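Local coordinates for phospholipase C-beta (PLC-beta) (Sepia officinalis, PDB 3QR0), which belongs to the phospholipase C-beta family and combines PH, EF-hand-like, TIM-barrel and C2 domains in one chain, with a calcium ion bound in the barrel, at residues G349-E354 with I380-F385; L369-G374 with V391-V396; N418-S421 with L427-Q430. One frame throughout, in Å; residues are numbered along the deposited sequence.

Interaction 1 of 3, residues G349-E354 with I380-F385; sequences GKSSVE and IITHGF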
loop_
_atom_site.group_PDB
_atom_site.type_symbol
_atom_site.label_atom_id
_atom_site.label_comp_id
_atom_site.label_asym_id
_atom_site.label_seq_id
_atom_site.Cartn_x
_atom_site.Cartn_y
_atom_site.Cartn_z
ATOM N N GLY A 349 -21.394 -13.746 0.723
ATOM C CA GLY A 349 -21.043 -12.389 1.122
ATOM C C GLY A 349 -21.896 -11.324 0.460
ATOM O O GLY A 349 -22.854 -11.632 -0.237
ATOM N N LYS A 350 -21.552 -10.063 0.701
ATOM C CA LYS A 350 -22.264 -8.939 0.106
ATOM C C LYS A 350 -21.536 -8.429 -1.127
ATOM O O LYS A 350 -20.302 -8.512 -1.210
ATOM C CB LYS A 350 -22.389 -7.790 1.106
ATOM C CG LYS A 350 -23.346 -8.068 2.256
ATOM C CD LYS A 350 -23.597 -6.801 3.073
ATOM C CE LYS A 350 -24.658 -7.019 4.139
ATOM N NZ LYS A 350 -24.710 -5.875 5.103
ATOM N N SER A 351 -22.312 -7.915 -2.082
ATOM C CA SER A 351 -21.787 -7.083 -3.157
ATOM C C SER A 351 -21.904 -5.617 -2.734
ATOM O O SER A 351 -22.755 -5.272 -1.916
ATOM C CB SER A 351 -22.549 -7.320 -4.458
ATOM O OG SER A 351 -22.317 -8.627 -4.942
ATOM N N SER A 352 -21.050 -4.765 -3.293
ATOM C CA SER A 352 -20.961 -3.365 -2.862
ATOM C C SER A 352 -20.630 -2.429 -4.022
ATOM O O SER A 352 -19.941 -2.818 -4.968
ATOM C CB SER A 352 -19.881 -3.244 -1.775
ATOM O OG SER A 352 -19.572 -1.896 -1.450
ATOM N N VAL A 353 -21.119 -1.192 -3.939
ATOM C CA VAL A 353 -20.680 -0.133 -4.841
ATOM C C VAL A 353 -19.458 0.582 -4.268
ATOM O O VAL A 353 -18.483 0.834 -4.983
ATOM C CB VAL A 353 -21.787 0.903 -5.094
ATOM C CG1 VAL A 353 -21.281 1.994 -6.039
ATOM C CG2 VAL A 353 -23.037 0.226 -5.656
ATOM N N GLU A 354 -19.511 0.909 -2.981
ATOM C CA GLU A 354 -18.423 1.646 -2.321
ATOM C C GLU A 354 -17.059 0.956 -2.416
ATOM O O GLU A 354 -16.028 1.630 -2.484
ATOM C CB GLU A 354 -18.779 1.912 -0.852
ATOM C CG GLU A 354 -17.730 2.696 -0.047
ATOM C CD GLU A 354 -17.433 4.088 -0.601
ATOM O OE1 GLU A 354 -18.361 4.779 -1.077
ATOM O OE2 GLU A 354 -16.254 4.498 -0.541
ATOM N N ILE A 380 -27.357 -5.745 -13.378
ATOM C CA ILE A 380 -26.835 -5.790 -12.022
ATOM C C ILE A 380 -25.459 -6.419 -12.020
ATOM O O ILE A 380 -25.045 -7.036 -13.002
ATOM C CB ILE A 380 -27.752 -6.600 -11.082
ATOM C CG1 ILE A 380 -27.837 -8.064 -11.536
ATOM C CG2 ILE A 380 -29.136 -5.959 -11.010
ATOM C CD1 ILE A 380 -28.683 -8.932 -10.650
ATOM N N ILE A 381 -24.760 -6.246 -10.907
ATOM C CA ILE A 381 -23.478 -6.901 -10.665
ATOM C C ILE A 381 -23.611 -7.815 -9.457
ATOM O O ILE A 381 -24.111 -7.404 -8.408
ATOM C CB ILE A 381 -22.357 -5.878 -10.432
ATOM C CG1 ILE A 381 -22.043 -5.148 -11.741
ATOM C CG2 ILE A 381 -21.093 -6.560 -9.880
ATOM C CD1 ILE A 381 -21.022 -4.019 -11.597
ATOM N N THR A 382 -23.172 -9.060 -9.618
ATOM C CA THR A 382 -23.229 -10.050 -8.550
ATOM C C THR A 382 -22.424 -11.283 -8.952
ATOM O O THR A 382 -21.980 -11.392 -10.100
ATOM C CB THR A 382 -24.695 -10.469 -8.229
ATOM O OG1 THR A 382 -24.730 -11.199 -6.996
ATOM C CG2 THR A 382 -25.295 -11.325 -9.347
ATOM N N HIS A 383 -22.233 -12.202 -8.009
ATOM C CA HIS A 383 -21.627 -13.494 -8.317
ATOM C C HIS A 383 -22.755 -14.463 -8.658
ATOM O O HIS A 383 -23.526 -14.869 -7.786
ATOM C CB HIS A 383 -20.784 -14.009 -7.140
ATOM C CG HIS A 383 -19.830 -15.106 -7.508
ATOM N ND1 HIS A 383 -19.111 -15.812 -6.567
ATOM C CD2 HIS A 383 -19.472 -15.616 -8.713
ATOM C CE1 HIS A 383 -18.353 -16.710 -7.174
ATOM N NE2 HIS A 383 -18.553 -16.613 -8.477
ATOM N N GLY A 384 -22.859 -14.812 -9.936
ATOM C CA GLY A 384 -23.961 -15.631 -10.425
ATOM C C GLY A 384 -24.079 -17.002 -9.780
ATOM O O GLY A 384 -23.073 -17.631 -9.451
ATOM N N PHE A 385 -25.323 -17.444 -9.609
ATOM C CA PHE A 385 -25.665 -18.740 -9.014
ATOM C C PHE A 385 -25.166 -18.921 -7.574
ATOM O O PHE A 385 -24.920 -20.047 -7.133
ATOM C CB PHE A 385 -25.188 -19.892 -9.904
ATOM C CG PHE A 385 -25.677 -19.800 -11.323
ATOM C CD1 PHE A 385 -26.927 -20.286 -11.669
ATOM C CD2 PHE A 385 -24.884 -19.233 -12.310
ATOM C CE1 PHE A 385 -27.385 -20.206 -12.989
ATOM C CE2 PHE A 385 -25.335 -19.146 -13.627
ATOM C CZ PHE A 385 -26.583 -19.631 -13.962
#
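Two hydroxyls are brought near each other by different first torsions: in S351 OG lies beside the backbone N and opposite the carbonyl carbon (chi1 -67°), whereas in T382 OG1 lies beside the carbonyl carbon (chi1 -167°). The resulting separation, 4.1 Å between S351 OG and T382 OG1, is too long for a direct bond. Instead T389 O accepts a hydrogen bond from each hydroxyl, so the two polar groups are satisfied through a shared third partner and held in a buried place. The serine also lies against the backbone of I381 and T382, with S351 OG 4.0 Å from T382 CA and 4.1 Å from I381 O. Consistent with this narrow meeting, S351 CA and T382 CA are 6.3 Å apart and the interface buries just 74 Å². In the TIM-barrel X region, the loop leading to helix 354-361 here meets strand 380-381, which runs antiparallel between strands 366-372 and 391-392. I381 directs its CB toward the loop, but I381 CG2 stays 5.5 Å from S351 OG, and the side chain packs on V391 and Y341. Just beyond the serine, S352 OG caps the backbone N of I355 in the turn that leads into helix 354-361, and E354 forms salt bridges with R357 and with R74 of strand 70-75.

Interaction 2 of 3, residues L369-G374 with V391-V396; sequences LDCWDG and VLFKDV. With CA (calcium ion), chain B.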
loop_
_atom_site.group_PDB
_atom_site.type_symbol
_atom_site.label_atom_id
_atom_site.label_comp_id
_atom_site.label_asym_id
_atom_site.label_seq_id
_atom_site.Cartn_x
_atom_site.Cartn_y
_atom_site.Cartn_z
ATOM N N LEU A 369 -16.063 -6.548 -13.169
ATOM C CA LEU A 369 -17.498 -6.331 -13.084
ATOM C C LEU A 369 -18.182 -7.554 -13.694
ATOM O O LEU A 369 -18.065 -7.796 -14.901
ATOM C CB LEU A 369 -17.907 -5.062 -13.846
ATOM C CG LEU A 369 -17.441 -3.677 -13.353
ATOM C CD1 LEU A 369 -15.933 -3.459 -13.506
ATOM C CD2 LEU A 369 -18.189 -2.571 -14.096
ATOM N N ASP A 370 -18.862 -8.331 -12.849
ATOM C CA ASP A 370 -19.640 -9.493 -13.286
ATOM C C ASP A 370 -21.066 -9.035 -13.542
ATOM O O ASP A 370 -21.832 -8.820 -12.594
ATOM C CB ASP A 370 -19.660 -10.588 -12.210
ATOM C CG ASP A 370 -18.337 -11.313 -12.065
ATOM O OD1 ASP A 370 -17.320 -10.903 -12.666
ATOM O OD2 ASP A 370 -18.301 -12.310 -11.315
ATOM N N CYS A 371 -21.431 -8.917 -14.817
ATOM C CA CYS A 371 -22.708 -8.321 -15.204
ATOM C C CYS A 371 -23.770 -9.378 -15.518
ATOM O O CYS A 371 -23.527 -10.294 -16.300
ATOM C CB CYS A 371 -22.509 -7.398 -16.406
ATOM S SG CYS A 371 -21.193 -6.186 -16.149
ATOM N N TRP A 372 -24.941 -9.231 -14.900
ATOM C CA TRP A 372 -26.074 -10.143 -15.096
ATOM C C TRP A 372 -27.359 -9.351 -15.359
ATOM O O TRP A 372 -27.460 -8.168 -15.006
ATOM C CB TRP A 372 -26.256 -11.040 -13.859
ATOM C CG TRP A 372 -25.056 -11.906 -13.561
ATOM C CD1 TRP A 372 -23.941 -11.547 -12.864
ATOM C CD2 TRP A 372 -24.860 -13.272 -13.956
ATOM N NE1 TRP A 372 -23.062 -12.606 -12.795
ATOM C CE2 TRP A 372 -23.600 -13.673 -13.465
ATOM C CE3 TRP A 372 -25.630 -14.193 -14.676
ATOM C CZ2 TRP A 372 -23.085 -14.958 -13.679
ATOM C CZ3 TRP A 372 -25.117 -15.472 -14.890
ATOM C CH2 TRP A 372 -23.857 -15.840 -14.389
ATOM N N ASP A 373 -28.338 -10.009 -15.977
ATOM C CA ASP A 373 -29.646 -9.396 -16.213
ATOM C C ASP A 373 -30.345 -9.168 -14.881
ATOM O O ASP A 373 -30.448 -10.087 -14.080
ATOM C CB ASP A 373 -30.538 -10.295 -17.084
ATOM C CG ASP A 373 -30.152 -10.281 -18.557
ATOM O OD1 ASP A 373 -29.310 -9.456 -18.970
ATOM O OD2 ASP A 373 -30.705 -11.105 -19.315
ATOM N N GLY A 374 -30.807 -7.943 -14.645
ATOM C CA GLY A 374 -31.644 -7.647 -13.486
ATOM C C GLY A 374 -33.102 -7.880 -13.825
ATOM O O GLY A 374 -33.503 -7.753 -14.991
ATOM N N VAL A 391 -25.814 -5.459 -6.774
ATOM C CA VAL A 391 -25.829 -3.995 -6.871
ATOM C C VAL A 391 -26.130 -3.590 -8.317
ATOM O O VAL A 391 -25.970 -4.397 -9.236
ATOM C CB VAL A 391 -24.489 -3.357 -6.392
ATOM C CG1 VAL A 391 -24.253 -3.644 -4.899
ATOM C CG2 VAL A 391 -23.322 -3.849 -7.221
ATOM N N LEU A 392 -26.575 -2.352 -8.516
ATOM C CA LEU A 392 -26.881 -1.855 -9.865
ATOM C C LEU A 392 -25.588 -1.580 -10.614
ATOM O O LEU A 392 -24.670 -0.970 -10.070
ATOM C CB LEU A 392 -27.720 -0.571 -9.828
ATOM C CG LEU A 392 -29.232 -0.674 -9.609
ATOM C CD1 LEU A 392 -29.835 0.730 -9.579
ATOM C CD2 LEU A 392 -29.903 -1.520 -10.690
ATOM N N PHE A 393 -25.516 -2.030 -11.861
ATOM C CA PHE A 393 -24.365 -1.743 -12.710
ATOM C C PHE A 393 -24.146 -0.232 -12.851
ATOM O O PHE A 393 -23.012 0.248 -12.775
ATOM C CB PHE A 393 -24.542 -2.378 -14.090
ATOM C CG PHE A 393 -23.441 -2.034 -15.054
ATOM C CD1 PHE A 393 -22.304 -2.817 -15.131
ATOM C CD2 PHE A 393 -23.539 -0.914 -15.870
ATOM C CE1 PHE A 393 -21.272 -2.490 -16.007
ATOM C CE2 PHE A 393 -22.517 -0.584 -16.752
ATOM C CZ PHE A 393 -21.383 -1.374 -16.821
ATOM N N LYS A 394 -25.237 0.506 -13.056
ATOM C CA LYS A 394 -25.184 1.966 -13.200
ATOM C C LYS A 394 -24.502 2.637 -12.001
ATOM O O LYS A 394 -23.638 3.498 -12.180
ATOM C CB LYS A 394 -26.600 2.529 -13.394
ATOM C CG LYS A 394 -26.690 4.028 -13.628
ATOM C CD LYS A 394 -28.144 4.415 -13.905
ATOM C CE LYS A 394 -28.346 5.913 -14.025
ATOM N NZ LYS A 394 -29.701 6.223 -14.565
ATOM N N ASP A 395 -24.878 2.232 -10.790
ATOM C CA ASP A 395 -24.251 2.769 -9.581
ATOM C C ASP A 395 -22.744 2.500 -9.561
ATOM O O ASP A 395 -21.963 3.379 -9.202
ATOM C CB ASP A 395 -24.890 2.188 -8.308
ATOM C CG ASP A 395 -26.305 2.698 -8.067
ATOM O OD1 ASP A 395 -26.720 3.683 -8.715
ATOM O OD2 ASP A 395 -27.010 2.112 -7.218
ATOM N N VAL A 396 -22.336 1.291 -9.941
ATOM C CA VAL A 396 -20.912 0.943 -9.959
ATOM C C VAL A 396 -20.108 1.841 -10.921
ATOM O O VAL A 396 -19.061 2.380 -10.543
ATOM C CB VAL A 396 -20.689 -0.556 -10.294
ATOM C CG1 VAL A 396 -19.227 -0.833 -10.588
ATOM C CG2 VAL A 396 -21.180 -1.440 -9.148
HETATM CA CA CA B . -15.948 -12.947 -11.993
HETATM O O HOH W 1 -16.682 -15.064 -10.981
HETATM O O HOH W 2 -14.088 -14.463 -11.573
#
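The ring of F393 receives two side chains from strand 366-372, which meet its CD1-CE1 border from opposite sides of the ring plane, each obliquely. The L369 and F393 side chains cross at about a right angle, and the CD2 branch of L369 reaches F393 CE1 at 3.6 Å. C371 brings its sulfur to the border from the other side: SG lies 3.7 Å from F393 CD1 and equally far from CE1. Measured to the ring centroid, C371 SG is at 4.7 Å and 63° off the ring normal, an oblique sulfur-aromatic contact. The phenylalanine sets CG opposite its backbone N (chi1 176°), which carries the ring from the first turn of helix 393-403 out to the strand. One turn on, V396 slides past L369 in the opposite direction, and L369 CD2 stands 4.1 Å from V396 CG1. D370, between L369 and C371, directs its CB away from the helix. Its carboxylate grips the calcium ion with both oxygens, OD2 at 2.5 Å from the metal, and OD2 is also hydrogen-bonded to the hydroxyl of Y341. N339, E368, E417 and two waters complete the site, so a single strand presents an apolar side to the helix and a metal ligand on its other side. Around the apolar side, I381 of strand 380-381 touches L369, F393 and V396; Y356 of helix 354-361 packs on L369 and V396, while L428 of helix 422-436 covers both C371 and F393.

Interaction 3 of 3, residues N418-S421 with L427-Q430; sequences NHCS and LLAQ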
loop_
_atom_site.group_PDB
_atom_site.type_symbol
_atom_site.label_atom_id
_atom_site.label_comp_id
_atom_site.label_asym_id
_atom_site.label_seq_id
_atom_site.Cartn_x
_atom_site.Cartn_y
_atom_site.Cartn_z
ATOM N N ASN A 418 -19.343 -10.818 -18.844
ATOM C CA ASN A 418 -20.629 -10.376 -19.369
ATOM C C ASN A 418 -21.617 -11.530 -19.533
ATOM O O ASN A 418 -21.393 -12.431 -20.332
ATOM C CB ASN A 418 -20.371 -9.700 -20.716
ATOM C CG ASN A 418 -21.489 -8.790 -21.143
ATOM O OD1 ASN A 418 -22.636 -8.932 -20.713
ATOM N ND2 ASN A 418 -21.165 -7.846 -22.025
ATOM N N HIS A 419 -22.710 -11.500 -18.774
ATOM C CA HIS A 419 -23.756 -12.521 -18.895
ATOM C C HIS A 419 -25.099 -11.935 -19.326
ATOM O O HIS A 419 -26.118 -12.613 -19.259
ATOM C CB HIS A 419 -23.917 -13.274 -17.574
ATOM C CG HIS A 419 -22.654 -13.910 -17.097
ATOM N ND1 HIS A 419 -22.267 -15.171 -17.490
ATOM C CD2 HIS A 419 -21.674 -13.447 -16.287
ATOM C CE1 HIS A 419 -21.105 -15.463 -16.934
ATOM N NE2 HIS A 419 -20.725 -14.434 -16.197
ATOM N N CYS A 420 -25.096 -10.687 -19.783
ATOM C CA CYS A 420 -26.345 -9.983 -20.060
ATOM C C CYS A 420 -26.921 -10.305 -21.435
ATOM O O CYS A 420 -26.190 -10.608 -22.375
ATOM C CB CYS A 420 -26.142 -8.472 -19.944
ATOM S SG CYS A 420 -25.980 -7.898 -18.259
ATOM N N SER A 421 -28.244 -10.228 -21.534
ATOM C CA SER A 421 -28.932 -10.283 -22.818
ATOM C C SER A 421 -28.567 -9.046 -23.627
ATOM O O SER A 421 -28.033 -8.074 -23.084
ATOM C CB SER A 421 -30.443 -10.323 -22.604
ATOM O OG SER A 421 -30.881 -9.147 -21.938
ATOM N N LEU A 427 -27.708 -1.273 -22.367
ATOM C CA LEU A 427 -27.711 -0.414 -21.194
ATOM C C LEU A 427 -26.332 -0.344 -20.542
ATOM O O LEU A 427 -25.919 0.734 -20.115
ATOM C CB LEU A 427 -28.778 -0.869 -20.190
ATOM C CG LEU A 427 -30.213 -0.777 -20.725
ATOM C CD1 LEU A 427 -31.199 -1.405 -19.754
ATOM C CD2 LEU A 427 -30.595 0.675 -21.020
ATOM N N LEU A 428 -25.617 -1.469 -20.476
ATOM C CA LEU A 428 -24.229 -1.462 -19.994
ATOM C C LEU A 428 -23.416 -0.437 -20.774
ATOM O O LEU A 428 -22.756 0.420 -20.187
ATOM C CB LEU A 428 -23.558 -2.831 -20.144
ATOM C CG LEU A 428 -24.088 -4.041 -19.373
ATOM C CD1 LEU A 428 -23.282 -5.278 -19.744
ATOM C CD2 LEU A 428 -24.063 -3.817 -17.874
ATOM N N ALA A 429 -23.473 -0.537 -22.101
ATOM C CA ALA A 429 -22.734 0.363 -22.990
ATOM C C ALA A 429 -23.173 1.805 -22.809
ATOM O O ALA A 429 -22.340 2.709 -22.751
ATOM C CB ALA A 429 -22.913 -0.058 -24.445
ATOM N N GLN A 430 -24.483 2.011 -22.710
ATOM C CA GLN A 430 -25.045 3.343 -22.511
ATOM C C GLN A 430 -24.534 3.978 -21.221
ATOM O O GLN A 430 -24.093 5.127 -21.227
ATOM C CB GLN A 430 -26.574 3.282 -22.487
ATOM C CG GLN A 430 -27.240 4.633 -22.303
ATOM C CD GLN A 430 -28.752 4.535 -22.221
ATOM O OE1 GLN A 430 -29.372 3.667 -22.838
ATOM N NE2 GLN A 430 -29.354 5.438 -21.459
#
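The backbone is extended at N418, bends at H419 (psi 13°) and is extended again at C420, whose side chain, like that of N418, meets L428; S421 then takes the N-cap position of helix 422-436. L427-Q430 lie within that helix, so the connection folds back on itself; the nearest CA pair, C420 and L428, is 8.8 Å apart, and the gap is bridged by side chains. An Asx turn shapes the loop. The backbone N of C420 donates to N418 OD1 over 3.2 Å at a nearly straight 164°, with the donor tilted 16° from the carbonyl plane. At the other end of the amide, ND2 is hydrogen-bonded to N470 OD1, so both polar atoms are engaged and the rotation of the carboxamide is fixed. This is the strand-to-helix link of one beta-alpha unit in the TIM-barrel X region, and L428 points back from the helix into it. The leucine and asparagine side chains come from opposite directions, and the CD1 branch lies obliquely over the carboxamide: L428 CD1 is 3.8 Å from N418 OD1 and 4.0 Å from N418 ND2, hence against the carboxamide as a group. The same methyl lies 4.0 Å from C420 SG, giving it a second, apolar neighbour. M514 of helix 512-515 packs against both N418 and L428, and C371 touches C420. H419, which directs its CB away from the helix, hydrogen-bonds through NE2 to the calcium ligand E417.

All three contacts lie in the X region of the TIM barrel. Interactions 1 and 2 interleave along the chain, their centres about 8 Å apart, and share one mixed sheet: strand 380-381 hydrogen-bonds to 366-372 through I380 O and W372 N and to 391-392 through I381 N and V391 O. Interaction 3 follows both in sequence. Its centre is about 9 Å from that of interaction 2, joined by C371 O with H419 N and D373 OD1 with S421 N, but about 16 Å from that of interaction 1, which it does not touch. Interaction 2 thus touches both others, and strand 366-372, with calcium ligands E368 and D370, lies between strands 380-381 and 412-418 in the sheet.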